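Local coordinates for protein CCMAN5 (Cellulosimicrobium cellulans, PDB 2XSG) that hydrolyses alpha-mannosidic linkages as a calcium-binding family 92 glycosidase, and probably uncovers mannose-6-phosphate on glycans of yeast-made lysosomal enzymes, at residues G305-L310 and P692-T697. Residues are numbered along the deposited sequence; the frame is centred on the assembly and turned at random.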
loop_
_atom_site.group_PDB
_atom_site.type_symbol
_atom_site.label_atom_id
_atom_site.label_comp_id
_atom_site.label_asym_id
_atom_site.label_seq_id
_atom_site.Cartn_x
_atom_site.Cartn_y
_atom_site.Cartn_z
ATOM N N GLY A 305 25.467 4.669 -1.519
ATOM C CA GLY A 305 24.478 5.096 -0.524
ATOM C C GLY A 305 23.017 5.062 -0.980
ATOM O O GLY A 305 22.124 5.377 -0.199
ATOM N N GLU A 306 22.764 4.662 -2.228
ATOM C CA GLU A 306 21.385 4.627 -2.754
ATOM C C GLU A 306 20.535 3.484 -2.195
ATOM O O GLU A 306 19.302 3.585 -2.110
ATOM C CB GLU A 306 21.374 4.586 -4.277
ATOM C CG GLU A 306 21.784 5.911 -4.902
ATOM C CD GLU A 306 22.035 5.822 -6.399
ATOM O OE1 GLU A 306 22.401 4.732 -6.895
ATOM O OE2 GLU A 306 21.884 6.862 -7.079
ATOM N N LEU A 307 21.180 2.382 -1.833
ATOM C CA LEU A 307 20.439 1.264 -1.294
ATOM C C LEU A 307 19.875 1.622 0.097
ATOM O O LEU A 307 18.734 1.254 0.431
ATOM C CB LEU A 307 21.313 0.012 -1.260
ATOM C CG LEU A 307 20.676 -1.314 -0.881
ATOM C CD1 LEU A 307 19.506 -1.675 -1.823
ATOM C CD2 LEU A 307 21.787 -2.378 -0.867
ATOM N N GLN A 308 20.646 2.361 0.891
ATOM C CA GLN A 308 20.153 2.829 2.197
ATOM C C GLN A 308 18.998 3.846 2.024
ATOM O O GLN A 308 18.005 3.812 2.771
ATOM C CB GLN A 308 21.322 3.371 3.057
ATOM C CG GLN A 308 20.962 4.281 4.210
ATOM C CD GLN A 308 21.901 4.138 5.428
ATOM O OE1 GLN A 308 23.034 3.647 5.315
ATOM N NE2 GLN A 308 21.422 4.558 6.589
ATOM N N ARG A 309 19.128 4.734 1.035
ATOM C CA ARG A 309 18.055 5.683 0.729
ATOM C C ARG A 309 16.795 4.952 0.243
ATOM O O ARG A 309 15.664 5.297 0.619
ATOM C CB ARG A 309 18.518 6.692 -0.315
ATOM C CG ARG A 309 19.375 7.801 0.243
ATOM C CD ARG A 309 20.289 8.357 -0.828
ATOM N NE ARG A 309 20.696 9.725 -0.540
ATOM C CZ ARG A 309 21.698 10.073 0.262
ATOM N NH1 ARG A 309 22.425 9.150 0.897
ATOM N NH2 ARG A 309 21.972 11.357 0.441
ATOM N N LEU A 310 17.007 3.936 -0.593
ATOM C CA LEU A 310 15.924 3.106 -1.092
ATOM C C LEU A 310 15.228 2.422 0.063
ATOM O O LEU A 310 14.006 2.457 0.143
ATOM C CB LEU A 310 16.430 2.044 -2.056
ATOM C CG LEU A 310 16.307 2.294 -3.535
ATOM C CD1 LEU A 310 16.925 1.087 -4.258
ATOM C CD2 LEU A 310 14.838 2.539 -3.976
ATOM N N PRO A 692 19.836 -10.932 3.622
ATOM C CA PRO A 692 19.892 -9.608 4.257
ATOM C C PRO A 692 20.877 -8.688 3.537
ATOM O O PRO A 692 22.005 -9.108 3.249
ATOM C CB PRO A 692 20.383 -9.887 5.690
ATOM C CG PRO A 692 20.324 -11.354 5.894
ATOM C CD PRO A 692 20.030 -12.043 4.577
ATOM N N PHE A 693 20.456 -7.451 3.259
ATOM C CA PHE A 693 21.249 -6.515 2.447
ATOM C C PHE A 693 22.392 -5.863 3.197
ATOM O O PHE A 693 23.394 -5.523 2.588
ATOM C CB PHE A 693 20.410 -5.342 1.902
ATOM C CG PHE A 693 19.227 -5.729 1.059
ATOM C CD1 PHE A 693 18.960 -7.053 0.717
ATOM C CD2 PHE A 693 18.404 -4.724 0.557
ATOM C CE1 PHE A 693 17.871 -7.368 -0.065
ATOM C CE2 PHE A 693 17.303 -5.028 -0.221
ATOM C CZ PHE A 693 17.036 -6.354 -0.540
ATOM N N PHE A 694 22.216 -5.641 4.496
ATOM C CA PHE A 694 23.095 -4.731 5.238
ATOM C C PHE A 694 23.948 -5.424 6.291
ATOM O O PHE A 694 23.574 -6.478 6.818
ATOM C CB PHE A 694 22.272 -3.604 5.869
ATOM C CG PHE A 694 21.418 -2.849 4.875
ATOM C CD1 PHE A 694 21.996 -2.133 3.841
ATOM C CD2 PHE A 694 20.040 -2.858 4.974
ATOM C CE1 PHE A 694 21.201 -1.436 2.919
ATOM C CE2 PHE A 694 19.240 -2.166 4.058
ATOM C CZ PHE A 694 19.821 -1.453 3.041
ATOM N N ASP A 695 25.096 -4.822 6.591
ATOM C CA ASP A 695 26.027 -5.359 7.584
ATOM C C ASP A 695 25.346 -5.576 8.931
ATOM O O ASP A 695 25.561 -6.594 9.571
ATOM C CB ASP A 695 27.244 -4.440 7.745
ATOM C CG ASP A 695 27.999 -4.268 6.459
ATOM O OD1 ASP A 695 27.367 -3.821 5.478
ATOM O OD2 ASP A 695 29.212 -4.594 6.424
ATOM N N SER A 696 24.534 -4.607 9.346
ATOM C CA SER A 696 23.725 -4.727 10.550
ATOM C C SER A 696 22.379 -4.031 10.320
ATOM O O SER A 696 22.333 -2.934 9.743
ATOM C CB SER A 696 24.451 -4.099 11.752
ATOM O OG SER A 696 23.659 -4.186 12.935
ATOM N N THR A 697 21.298 -4.681 10.749
ATOM C CA THR A 697 19.960 -4.080 10.755
ATOM C C THR A 697 19.305 -4.336 12.130
ATOM O O THR A 697 19.193 -5.491 12.546
ATOM C CB THR A 697 19.113 -4.612 9.588
ATOM O OG1 THR A 697 19.662 -4.127 8.348
ATOM C CG2 THR A 697 17.660 -4.187 9.718
#
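The backbone N-H groups of L307 and Q308, the residues that helix 306-318 presents to F693 and F694, are each held by one oxygen of the D302 carboxylate. With T304 OG1 taking E306 N, the first-turn amides have partners before helical bonding starts with the weak bond from R309 N to G305 O (3.3 Å) and becomes firm with that from L310 N to E306 O (2.8 Å). G305 suits the N-cap position because its backbone (phi 78°) would jam a beta carbon against the preceding carbonyl oxygen.

Across the contact there is no hydrogen bond, and the work falls to L307, whose branched end reaches two aromatic rings at once. Turned away from the backbone N (chi1 -173°), CG carries both methyls out from the helix toward the two rings. CG lies 3.8 Å from F694 CE1, and CD2 is 3.9 Å from that same carbon. The other methyl, CD1, comes 4.0 Å from CD2 of F693, the two side chains crossing at about a right angle. F694 also directs its edge to the helix backbone: L307 O lies in the ring plane, 3.9 Å from CZ, where the slightly positive rim of a phenyl ring should suit an oxygen. One face of the F694 ring is covered by F693 CB, 3.8 Å above its centre, which helps set its tilt. Bulky apolar residues fit this buried spot, whereas Q308, at its partly exposed margin, adds little beyond its backbone N near F694.

F693 packs on helices 665-675 and 604-616, which L307 also touches, and F694 leans on I295. Directly afterwards D695 and S696 form a classic beta bulge opposite D296, so the contact joins the start of helix 306-318 to the sheet edge where strand 293-296 pairs with strand 696-700.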